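Local coordinates for glucose-6-phosphate isomerase like protein (Thermus thermophilus, PDB 1WIW) that probably binds phosphorylated sugars and may interconvert glucose-6-phosphate or mannose-6-phosphate with fructose-6-phosphate, as in the bacterial PGI/PMI family of SIS-domain isomerases, at residues T9-T15 and L271-P277; N151-A157 and M262-Y268; R163-S169 and P215-L221. One frame throughout, in Å; residues are numbered along the deposited sequence.

Interaction 1: residues T9-T15 and L271-P277; sequences TYLVDRT and LLYGVDP
L271, in the last turn of helix 251-272, packs against the loop before helix 17-23, where Y10-D13 forms a type I beta turn; the helix itself closes in a Schellman motif, with G274 at positive phi. The apolar part centres on the two methyls of L271. CD1 sits over one face of the Y10 ring in a CH-pi contact, 3.7 Å from the ring centroid and displaced toward the CD2-CE2 rim, while CD2 presses tightly on V12 CG1 at 3.5 Å. V12 turns CG1 between its backbone N and carbonyl carbon (chi1 67°), which leaves CG2 to lie against the backbone of V275 and D276.

No direct hydrogen bond crosses the contact. A water joins the backbones instead, donating to T9 O at 2.8 Å and to L271 O at 2.7 Å. Beyond the segments, Y10 OH bonds to L4 O.

The two acidic groups each have their own partners. D13, centre of an inverse gamma turn, engages Y267 OH and the amides of L17 and A18 at the start of helix 17-23, and D276 OD1 takes the amide of G278. D13 OD2 and D276 OD1, like charges, are 4.3 Å apart. P277 fits beside the first carboxylate, its CG 3.7 Å from D13 OD2.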
loop_
_atom_site.group_PDB
_atom_site.type_symbol
_atom_site.label_atom_id
_atom_site.label_comp_id
_atom_site.label_asym_id
_atom_site.label_seq_id
_atom_site.Cartn_x
_atom_site.Cartn_y
_atom_site.Cartn_z
ATOM N N THR B 9 25.681 7.381 -22.225
ATOM C CA THR B 9 24.378 6.957 -21.725
ATOM C C THR B 9 23.959 7.767 -20.497
ATOM O O THR B 9 22.780 7.815 -20.148
ATOM C CB THR B 9 24.400 5.458 -21.360
ATOM O OG1 THR B 9 24.620 4.693 -22.549
ATOM C CG2 THR B 9 23.078 5.024 -20.719
ATOM N N TYR B 10 24.925 8.424 -19.864
ATOM C CA TYR B 10 24.654 9.214 -18.669
ATOM C C TYR B 10 24.414 10.710 -18.907
ATOM O O TYR B 10 24.036 11.433 -17.984
ATOM C CB TYR B 10 25.792 9.028 -17.660
ATOM C CG TYR B 10 25.933 7.603 -17.166
ATOM C CD1 TYR B 10 26.368 6.586 -18.020
ATOM C CD2 TYR B 10 25.582 7.261 -15.859
ATOM C CE1 TYR B 10 26.444 5.263 -17.587
ATOM C CE2 TYR B 10 25.652 5.942 -15.418
ATOM C CZ TYR B 10 26.081 4.951 -16.286
ATOM O OH TYR B 10 26.131 3.646 -15.858
ATOM N N LEU B 11 24.619 11.180 -20.132
ATOM C CA LEU B 11 24.414 12.597 -20.430
ATOM C C LEU B 11 23.020 13.103 -20.042
ATOM O O LEU B 11 22.848 14.273 -19.707
ATOM C CB LEU B 11 24.674 12.862 -21.917
ATOM C CG LEU B 11 26.142 12.683 -22.327
ATOM C CD1 LEU B 11 26.291 12.751 -23.832
ATOM C CD2 LEU B 11 26.984 13.754 -21.643
ATOM N N VAL B 12 22.024 12.224 -20.075
ATOM C CA VAL B 12 20.663 12.626 -19.730
ATOM C C VAL B 12 20.502 12.933 -18.229
ATOM O O VAL B 12 19.496 13.514 -17.814
ATOM C CB VAL B 12 19.641 11.537 -20.157
ATOM C CG1 VAL B 12 19.843 10.273 -19.331
ATOM C CG2 VAL B 12 18.226 12.061 -20.003
ATOM N N ASP B 13 21.498 12.549 -17.430
ATOM C CA ASP B 13 21.487 12.790 -15.982
ATOM C C ASP B 13 21.994 14.212 -15.740
ATOM O O ASP B 13 23.025 14.417 -15.097
ATOM C CB ASP B 13 22.408 11.787 -15.266
ATOM C CG ASP B 13 22.366 11.921 -13.748
ATOM O OD1 ASP B 13 23.227 11.316 -13.072
ATOM O OD2 ASP B 13 21.471 12.623 -13.228
ATOM N N ARG B 14 21.251 15.185 -16.254
ATOM C CA ARG B 14 21.616 16.592 -16.140
ATOM C C ARG B 14 21.854 17.149 -14.735
ATOM O O ARG B 14 22.808 17.897 -14.523
ATOM C CB ARG B 14 20.571 17.442 -16.862
ATOM C CG ARG B 14 20.575 17.238 -18.374
ATOM C CD ARG B 14 19.561 18.146 -19.074
ATOM N NE ARG B 14 19.826 18.248 -20.509
ATOM C CZ ARG B 14 19.090 18.956 -21.363
ATOM N NH1 ARG B 14 18.029 19.631 -20.936
ATOM N NH2 ARG B 14 19.422 18.997 -22.648
ATOM N N THR B 15 21.004 16.796 -13.778
ATOM C CA THR B 15 21.168 17.301 -12.417
ATOM C C THR B 15 22.145 16.489 -11.575
ATOM O O THR B 15 22.384 16.807 -10.412
ATOM C CB THR B 15 19.814 17.377 -11.681
ATOM O OG1 THR B 15 19.190 16.088 -11.681
ATOM C CG2 THR B 15 18.900 18.378 -12.360
ATOM N N LEU B 271 17.935 5.586 -17.064
ATOM C CA LEU B 271 18.941 5.736 -18.111
ATOM C C LEU B 271 18.648 4.785 -19.269
ATOM O O LEU B 271 18.842 5.139 -20.432
ATOM C CB LEU B 271 20.353 5.484 -17.559
ATOM C CG LEU B 271 20.828 6.455 -16.467
ATOM C CD1 LEU B 271 22.328 6.286 -16.241
ATOM C CD2 LEU B 271 20.529 7.890 -16.883
ATOM N N LEU B 272 18.179 3.581 -18.956
ATOM C CA LEU B 272 17.842 2.617 -20.003
ATOM C C LEU B 272 16.679 3.120 -20.869
ATOM O O LEU B 272 16.607 2.814 -22.059
ATOM C CB LEU B 272 17.494 1.256 -19.389
ATOM C CG LEU B 272 18.664 0.475 -18.776
ATOM C CD1 LEU B 272 18.155 -0.829 -18.178
ATOM C CD2 LEU B 272 19.705 0.188 -19.846
ATOM N N TYR B 273 15.770 3.889 -20.275
ATOM C CA TYR B 273 14.649 4.445 -21.029
ATOM C C TYR B 273 15.042 5.791 -21.636
ATOM O O TYR B 273 14.252 6.431 -22.320
ATOM C CB TYR B 273 13.421 4.637 -20.132
ATOM C CG TYR B 273 12.721 3.350 -19.764
ATOM C CD1 TYR B 273 12.345 2.437 -20.748
ATOM C CD2 TYR B 273 12.413 3.051 -18.433
ATOM C CE1 TYR B 273 11.679 1.263 -20.422
ATOM C CE2 TYR B 273 11.743 1.875 -18.097
ATOM C CZ TYR B 273 11.380 0.988 -19.099
ATOM O OH TYR B 273 10.702 -0.169 -18.785
ATOM N N GLY B 274 16.270 6.218 -21.365
ATOM C CA GLY B 274 16.751 7.479 -21.898
ATOM C C GLY B 274 16.084 8.713 -21.326
ATOM O O GLY B 274 15.981 9.735 -22.001
ATOM N N VAL B 275 15.608 8.631 -20.088
ATOM C CA VAL B 275 14.980 9.791 -19.474
ATOM C C VAL B 275 15.799 10.258 -18.284
ATOM O O VAL B 275 16.568 9.492 -17.697
ATOM C CB VAL B 275 13.533 9.503 -19.008
ATOM C CG1 VAL B 275 12.655 9.180 -20.215
ATOM C CG2 VAL B 275 13.519 8.367 -17.993
ATOM N N ASP B 276 15.641 11.527 -17.948
ATOM C CA ASP B 276 16.363 12.111 -16.836
ATOM C C ASP B 276 15.828 11.533 -15.527
ATOM O O ASP B 276 14.640 11.637 -15.236
ATOM C CB ASP B 276 16.180 13.629 -16.842
ATOM C CG ASP B 276 17.116 14.333 -15.879
ATOM O OD1 ASP B 276 17.615 13.676 -14.941
ATOM O OD2 ASP B 276 17.347 15.548 -16.058
ATOM N N PRO B 277 16.702 10.905 -14.727
ATOM C CA PRO B 277 16.312 10.315 -13.440
ATOM C C PRO B 277 16.028 11.389 -12.384
ATOM O O PRO B 277 15.389 11.119 -11.363
ATOM C CB PRO B 277 17.519 9.456 -13.081
ATOM C CG PRO B 277 18.663 10.235 -13.671
ATOM C CD PRO B 277 18.125 10.651 -15.019
HETATM O O HOH W 1 20.382 7.158 -21.337
#

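Interaction 2: residues N151-A157 and M262-Y268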
loop_
_atom_site.group_PDB
_atom_site.type_symbol
_atom_site.label_atom_id
_atom_site.label_comp_id
_atom_site.label_asym_id
_atom_site.label_seq_id
_atom_site.Cartn_x
_atom_site.Cartn_y
_atom_site.Cartn_z
ATOM N N ASN B 151 27.720 -5.175 -11.120
ATOM C CA ASN B 151 26.828 -4.194 -10.519
ATOM C C ASN B 151 25.403 -4.749 -10.453
ATOM O O ASN B 151 24.755 -4.928 -11.482
ATOM C CB ASN B 151 26.866 -2.919 -11.364
ATOM C CG ASN B 151 26.151 -1.761 -10.710
ATOM O OD1 ASN B 151 25.063 -1.918 -10.166
ATOM N ND2 ASN B 151 26.757 -0.578 -10.775
ATOM N N PRO B 152 24.902 -5.033 -9.237
ATOM C CA PRO B 152 23.552 -5.575 -9.035
ATOM C C PRO B 152 22.423 -4.667 -9.511
ATOM O O PRO B 152 21.408 -5.154 -10.005
ATOM C CB PRO B 152 23.490 -5.811 -7.522
ATOM C CG PRO B 152 24.915 -6.059 -7.160
ATOM C CD PRO B 152 25.643 -5.011 -7.966
ATOM N N ALA B 153 22.592 -3.357 -9.346
ATOM C CA ALA B 153 21.572 -2.399 -9.765
ATOM C C ALA B 153 21.485 -2.333 -11.284
ATOM O O ALA B 153 20.389 -2.293 -11.841
ATOM C CB ALA B 153 21.870 -1.011 -9.195
ATOM N N LYS B 154 22.634 -2.314 -11.956
ATOM C CA LYS B 154 22.638 -2.277 -13.417
ATOM C C LYS B 154 22.026 -3.570 -13.936
ATOM O O LYS B 154 21.210 -3.553 -14.853
ATOM C CB LYS B 154 24.062 -2.141 -13.977
ATOM C CG LYS B 154 24.688 -0.773 -13.776
ATOM C CD LYS B 154 26.011 -0.640 -14.521
ATOM C CE LYS B 154 26.670 0.713 -14.259
ATOM N NZ LYS B 154 28.012 0.815 -14.908
ATOM N N PHE B 155 22.432 -4.692 -13.348
ATOM C CA PHE B 155 21.919 -5.988 -13.766
ATOM C C PHE B 155 20.404 -6.057 -13.593
ATOM O O PHE B 155 19.700 -6.484 -14.504
ATOM C CB PHE B 155 22.574 -7.115 -12.965
ATOM C CG PHE B 155 22.283 -8.489 -13.512
ATOM C CD1 PHE B 155 23.040 -9.009 -14.561
ATOM C CD2 PHE B 155 21.224 -9.243 -13.011
ATOM C CE1 PHE B 155 22.743 -10.262 -15.106
ATOM C CE2 PHE B 155 20.917 -10.496 -13.550
ATOM C CZ PHE B 155 21.679 -11.005 -14.600
ATOM N N LEU B 156 19.903 -5.634 -12.431
ATOM C CA LEU B 156 18.461 -5.671 -12.165
ATOM C C LEU B 156 17.689 -4.722 -13.083
ATOM O O LEU B 156 16.575 -5.027 -13.506
ATOM C CB LEU B 156 18.169 -5.318 -10.700
ATOM C CG LEU B 156 16.693 -5.371 -10.271
ATOM C CD1 LEU B 156 16.113 -6.749 -10.599
ATOM C CD2 LEU B 156 16.564 -5.081 -8.770
ATOM N N ALA B 157 18.285 -3.576 -13.391
ATOM C CA ALA B 157 17.639 -2.600 -14.259
ATOM C C ALA B 157 17.329 -3.247 -15.605
ATOM O O ALA B 157 16.238 -3.081 -16.150
ATOM C CB ALA B 157 18.544 -1.370 -14.438
HETATM N N MSE B 262 17.754 -0.168 -4.481
HETATM C CA MSE B 262 16.646 0.057 -5.405
HETATM C C MSE B 262 16.684 1.482 -5.965
HETATM O O MSE B 262 16.253 1.720 -7.089
HETATM C CB MSE B 262 15.305 -0.206 -4.718
HETATM C CG MSE B 262 15.077 -1.677 -4.389
HETATM SE SE MSE B 262 15.099 -2.842 -5.968
HETATM C CE MSE B 262 13.461 -3.767 -5.642
ATOM N N ALA B 263 17.195 2.433 -5.187
ATOM C CA ALA B 263 17.288 3.809 -5.679
ATOM C C ALA B 263 18.263 3.790 -6.852
ATOM O O ALA B 263 18.007 4.384 -7.897
ATOM C CB ALA B 263 17.792 4.744 -4.583
ATOM N N TRP B 264 19.383 3.096 -6.669
ATOM C CA TRP B 264 20.381 2.968 -7.724
ATOM C C TRP B 264 19.797 2.221 -8.923
ATOM O O TRP B 264 20.060 2.569 -10.071
ATOM C CB TRP B 264 21.609 2.207 -7.209
ATOM C CG TRP B 264 22.695 3.093 -6.661
ATOM C CD1 TRP B 264 23.092 3.196 -5.361
ATOM C CD2 TRP B 264 23.536 3.981 -7.410
ATOM N NE1 TRP B 264 24.134 4.092 -5.250
ATOM C CE2 TRP B 264 24.424 4.589 -6.493
ATOM C CE3 TRP B 264 23.626 4.322 -8.769
ATOM C CZ2 TRP B 264 25.393 5.522 -6.890
ATOM C CZ3 TRP B 264 24.593 5.252 -9.166
ATOM C CH2 TRP B 264 25.462 5.840 -8.227
ATOM N N THR B 265 19.005 1.186 -8.650
ATOM C CA THR B 265 18.405 0.397 -9.717
ATOM C C THR B 265 17.460 1.285 -10.531
ATOM O O THR B 265 17.497 1.280 -11.761
ATOM C CB THR B 265 17.634 -0.809 -9.135
ATOM O OG1 THR B 265 18.549 -1.649 -8.415
ATOM C CG2 THR B 265 16.970 -1.618 -10.245
ATOM N N ALA B 266 16.627 2.052 -9.832
ATOM C CA ALA B 266 15.687 2.960 -10.477
ATOM C C ALA B 266 16.456 3.981 -11.316
ATOM O O ALA B 266 16.008 4.367 -12.393
ATOM C CB ALA B 266 14.846 3.672 -9.424
ATOM N N TYR B 267 17.612 4.411 -10.811
ATOM C CA TYR B 267 18.464 5.377 -11.510
ATOM C C TYR B 267 18.881 4.818 -12.869
ATOM O O TYR B 267 18.731 5.482 -13.904
ATOM C CB TYR B 267 19.720 5.670 -10.678
ATOM C CG TYR B 267 20.761 6.525 -11.387
ATOM C CD1 TYR B 267 20.624 7.914 -11.472
ATOM C CD2 TYR B 267 21.859 5.936 -12.011
ATOM C CE1 TYR B 267 21.562 8.696 -12.168
ATOM C CE2 TYR B 267 22.799 6.706 -12.710
ATOM C CZ TYR B 267 22.644 8.080 -12.788
ATOM O OH TYR B 267 23.557 8.824 -13.510
ATOM N N TYR B 268 19.419 3.601 -12.853
ATOM C CA TYR B 268 19.856 2.937 -14.078
ATOM C C TYR B 268 18.694 2.621 -15.020
ATOM O O TYR B 268 18.852 2.686 -16.238
ATOM C CB TYR B 268 20.631 1.657 -13.739
ATOM C CG TYR B 268 21.991 1.936 -13.135
ATOM C CD1 TYR B 268 22.343 1.430 -11.880
ATOM C CD2 TYR B 268 22.918 2.748 -13.805
ATOM C CE1 TYR B 268 23.591 1.731 -11.298
ATOM C CE2 TYR B 268 24.161 3.054 -13.236
ATOM C CZ TYR B 268 24.488 2.547 -11.984
ATOM O OH TYR B 268 25.695 2.887 -11.405
#
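N151 OD1, beside the Y268 ring, accepts from K154 N at 3.0 Å, nearly straight at 165°, and more weakly from A153 N; N151 is thereby the N-cap of helix 152-160. The K154 donor stands well above the amide carbonyl plane. N151 CG lies anti to the backbone N (chi1 -171°), folding the amide back over the first turn, and its ND2 ends 3.7 Å from Y268 OH, with the amide and ring planes almost perpendicular. ND2 and Y268 OH both bond to L142 O, so one carbonyl ties the cap to the ring.

This capped helix packs on helix 251-272 within the C-terminal SIS domain, the short segments crossing at -52° with axes 8.0 Å apart. Small side chains permit the close approach: A153 CA is 3.4 Å from T265 OG1, whose hydrogen bond goes to R261 O in its own helix, and A153 CB also meets W264 CB and the edge of the Y268 ring. One turn on, A157 CB rests on Y268 CB.

K154 lays its aliphatic chain across the Y268 ring. CG stands over the centre of one face in a CH-pi contact, 3.6 Å from the centroid, and Y267 CD2 lies over the opposite face toward the rim. Extended beyond CG, the lysine carries NZ past the ring to a salt bridge with D5 and to the carbonyls of L4, P144 and V146. These oxygens would be expected to stabilise the ammonium charge.

At the other end of the interface, L156 packs CG and CD2 on T265 CG2, and its CD2 also touches the selenium of selenomethionine M262, 3.9 Å away.

Interaction 3: residues R163-S169 and P215-L221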
loop_
_atom_site.group_PDB
_atom_site.type_symbol
_atom_site.label_atom_id
_atom_site.label_comp_id
_atom_site.label_asym_id
_atom_site.label_seq_id
_atom_site.Cartn_x
_atom_site.Cartn_y
_atom_site.Cartn_z
ATOM N N ARG B 163 9.247 -4.210 -18.347
ATOM C CA ARG B 163 8.475 -5.145 -17.544
ATOM C C ARG B 163 7.769 -4.348 -16.466
ATOM O O ARG B 163 8.104 -3.189 -16.228
ATOM C CB ARG B 163 9.368 -6.196 -16.888
ATOM C CG ARG B 163 9.817 -7.301 -17.831
ATOM C CD ARG B 163 10.173 -8.539 -17.034
ATOM N NE ARG B 163 11.553 -8.948 -17.250
ATOM C CZ ARG B 163 11.968 -9.636 -18.305
ATOM N NH1 ARG B 163 11.103 -9.999 -19.240
ATOM N NH2 ARG B 163 13.251 -9.946 -18.429
ATOM N N LEU B 164 6.777 -4.966 -15.835
ATOM C CA LEU B 164 6.032 -4.325 -14.762
ATOM C C LEU B 164 6.525 -4.974 -13.477
ATOM O O LEU B 164 6.141 -6.095 -13.156
ATOM C CB LEU B 164 4.529 -4.575 -14.928
ATOM C CG LEU B 164 3.625 -4.025 -13.823
ATOM C CD1 LEU B 164 3.822 -2.521 -13.702
ATOM C CD2 LEU B 164 2.165 -4.353 -14.137
ATOM N N PRO B 165 7.410 -4.290 -12.740
ATOM C CA PRO B 165 7.915 -4.879 -11.499
ATOM C C PRO B 165 6.904 -4.980 -10.366
ATOM O O PRO B 165 6.082 -4.086 -10.146
ATOM C CB PRO B 165 9.114 -3.990 -11.148
ATOM C CG PRO B 165 8.767 -2.680 -11.754
ATOM C CD PRO B 165 8.120 -3.041 -13.068
ATOM N N LEU B 166 6.971 -6.104 -9.664
ATOM C CA LEU B 166 6.109 -6.382 -8.527
ATOM C C LEU B 166 7.046 -6.530 -7.331
ATOM O O LEU B 166 7.761 -7.527 -7.223
ATOM C CB LEU B 166 5.329 -7.678 -8.767
ATOM C CG LEU B 166 4.575 -8.314 -7.594
ATOM C CD1 LEU B 166 3.664 -7.297 -6.927
ATOM C CD2 LEU B 166 3.779 -9.515 -8.106
ATOM N N PHE B 167 7.047 -5.533 -6.448
ATOM C CA PHE B 167 7.917 -5.542 -5.276
ATOM C C PHE B 167 7.245 -6.128 -4.040
ATOM O O PHE B 167 6.136 -5.728 -3.679
ATOM C CB PHE B 167 8.391 -4.124 -4.948
ATOM C CG PHE B 167 9.111 -3.443 -6.076
ATOM C CD1 PHE B 167 8.523 -2.383 -6.755
ATOM C CD2 PHE B 167 10.384 -3.849 -6.449
ATOM C CE1 PHE B 167 9.198 -1.734 -7.791
ATOM C CE2 PHE B 167 11.066 -3.208 -7.483
ATOM C CZ PHE B 167 10.470 -2.147 -8.154
ATOM N N TYR B 168 7.934 -7.068 -3.394
ATOM C CA TYR B 168 7.434 -7.723 -2.183
ATOM C C TYR B 168 8.554 -7.730 -1.134
ATOM O O TYR B 168 9.620 -8.299 -1.362
ATOM C CB TYR B 168 7.003 -9.159 -2.499
ATOM C CG TYR B 168 6.456 -9.919 -1.308
ATOM C CD1 TYR B 168 6.822 -11.246 -1.078
ATOM C CD2 TYR B 168 5.591 -9.308 -0.399
ATOM C CE1 TYR B 168 6.343 -11.946 0.034
ATOM C CE2 TYR B 168 5.108 -9.999 0.714
ATOM C CZ TYR B 168 5.492 -11.316 0.923
ATOM O OH TYR B 168 5.043 -11.991 2.038
ATOM N N SER B 169 8.306 -7.082 0.005
ATOM C CA SER B 169 9.288 -6.989 1.083
ATOM C C SER B 169 8.739 -7.465 2.426
ATOM O O SER B 169 8.304 -6.663 3.254
ATOM C CB SER B 169 9.773 -5.546 1.227
ATOM O OG SER B 169 8.692 -4.670 1.515
ATOM N N PRO B 215 4.866 -7.712 -19.177
ATOM C CA PRO B 215 4.987 -8.921 -18.357
ATOM C C PRO B 215 5.522 -8.575 -16.968
ATOM O O PRO B 215 6.326 -7.655 -16.816
ATOM C CB PRO B 215 5.949 -9.793 -19.164
ATOM C CG PRO B 215 6.791 -8.787 -19.889
ATOM C CD PRO B 215 5.771 -7.771 -20.338
ATOM N N LEU B 216 5.075 -9.310 -15.959
ATOM C CA LEU B 216 5.500 -9.054 -14.587
ATOM C C LEU B 216 6.926 -9.494 -14.265
ATOM O O LEU B 216 7.439 -10.465 -14.818
ATOM C CB LEU B 216 4.539 -9.735 -13.613
ATOM C CG LEU B 216 3.120 -9.169 -13.519
ATOM C CD1 LEU B 216 2.241 -10.132 -12.744
ATOM C CD2 LEU B 216 3.151 -7.802 -12.841
ATOM N N ALA B 217 7.557 -8.757 -13.361
ATOM C CA ALA B 217 8.903 -9.061 -12.897
ATOM C C ALA B 217 8.803 -9.025 -11.376
ATOM O O ALA B 217 8.724 -7.953 -10.771
ATOM C CB ALA B 217 9.891 -8.008 -13.385
ATOM N N ALA B 218 8.773 -10.196 -10.756
ATOM C CA ALA B 218 8.680 -10.256 -9.308
ATOM C C ALA B 218 10.028 -9.896 -8.703
ATOM O O ALA B 218 11.067 -10.394 -9.141
ATOM C CB ALA B 218 8.257 -11.645 -8.867
ATOM N N VAL B 219 10.011 -9.014 -7.711
ATOM C CA VAL B 219 11.245 -8.606 -7.046
ATOM C C VAL B 219 11.074 -8.840 -5.556
ATOM O O VAL B 219 10.403 -8.068 -4.873
ATOM C CB VAL B 219 11.557 -7.114 -7.290
ATOM C CG1 VAL B 219 12.877 -6.747 -6.635
ATOM C CG2 VAL B 219 11.616 -6.832 -8.782
ATOM N N LEU B 220 11.664 -9.922 -5.058
ATOM C CA LEU B 220 11.556 -10.247 -3.641
ATOM C C LEU B 220 12.670 -9.524 -2.888
ATOM O O LEU B 220 13.851 -9.792 -3.090
ATOM C CB LEU B 220 11.653 -11.763 -3.442
ATOM C CG LEU B 220 10.713 -12.577 -4.344
ATOM C CD1 LEU B 220 10.842 -14.058 -4.033
ATOM C CD2 LEU B 220 9.273 -12.117 -4.148
ATOM N N LEU B 221 12.276 -8.596 -2.028
ATOM C CA LEU B 221 13.222 -7.801 -1.263
ATOM C C LEU B 221 13.547 -8.356 0.124
ATOM O O LEU B 221 12.705 -8.339 1.022
ATOM C CB LEU B 221 12.677 -6.372 -1.120
ATOM C CG LEU B 221 12.459 -5.628 -2.438
ATOM C CD1 LEU B 221 11.630 -4.379 -2.206
ATOM C CD2 LEU B 221 13.816 -5.285 -3.031
#
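Strands 164-168 and 216-221 run parallel at a 25° angle, paired L164 to L216 through Y168 to L220 by six backbone hydrogen bonds. The first joins L164 N to P215 O at 2.9 Å and the last joins L221 N to Y168 O at 2.8 Å. From strand 164-168, L164, L166 and Y168 use both N-H and C=O toward 216-221. The shortest link, V219 N to L166 O, is 2.7 Å. CA-H...O contacts fill in between, L216 CA approaching L164 O at 3.3 Å.

On the face bearing P165, A217, F167 and V219, the F167 ring lies alongside V219, with CD2 3.6 Å from V219 CB. The ring also meets F183 of helix 174-185, and M262 of helix 251-272 packs on both F167 and V219. L221 continues this layer beyond V219, touching L175, L258 and M262.

The other face carries L164, L216, L166, A218, Y168 and L220. L164 and L216 point the same way and touch through their CD2 methyls, and each also packs on the second subunit, L164 on its L164 and L216 on its L190. Further along, L220 CD2 sits at the edge of the Y168 ring, which meets F202 edge-to-face.

R163 precedes the strand and crosses P215, its CD 3.7 Å from A217 CB. The chain bends at chi3 (-121°), bringing NE to T159 O and NH1 to a salt bridge with D239.

The polar backbone groups facing each other are thus paired across the two strands while both faces stay largely apolar, suited to the helix-covered core of an SIS alpha/beta domain and, at the L164-L216 end, to contact between subunits.

Overall arrangement
Interactions 1 and 2 share helix 251-272 and touch where Y10 packs against K154 and Y268. Interaction 2 in turn abuts the sheet of interaction 3 through its selenomethionine. Helix 152-160 leads along the chain directly into strand 164-168. Interaction 1 is a surface contact using apolar packing and one water bridge; interaction 2 is buried helix packing without a direct hydrogen bond across it; interaction 3, also buried, is built on regular backbone bonds. Helix 251-272 thus spans from the N-terminal loop to the C-terminal SIS sheet.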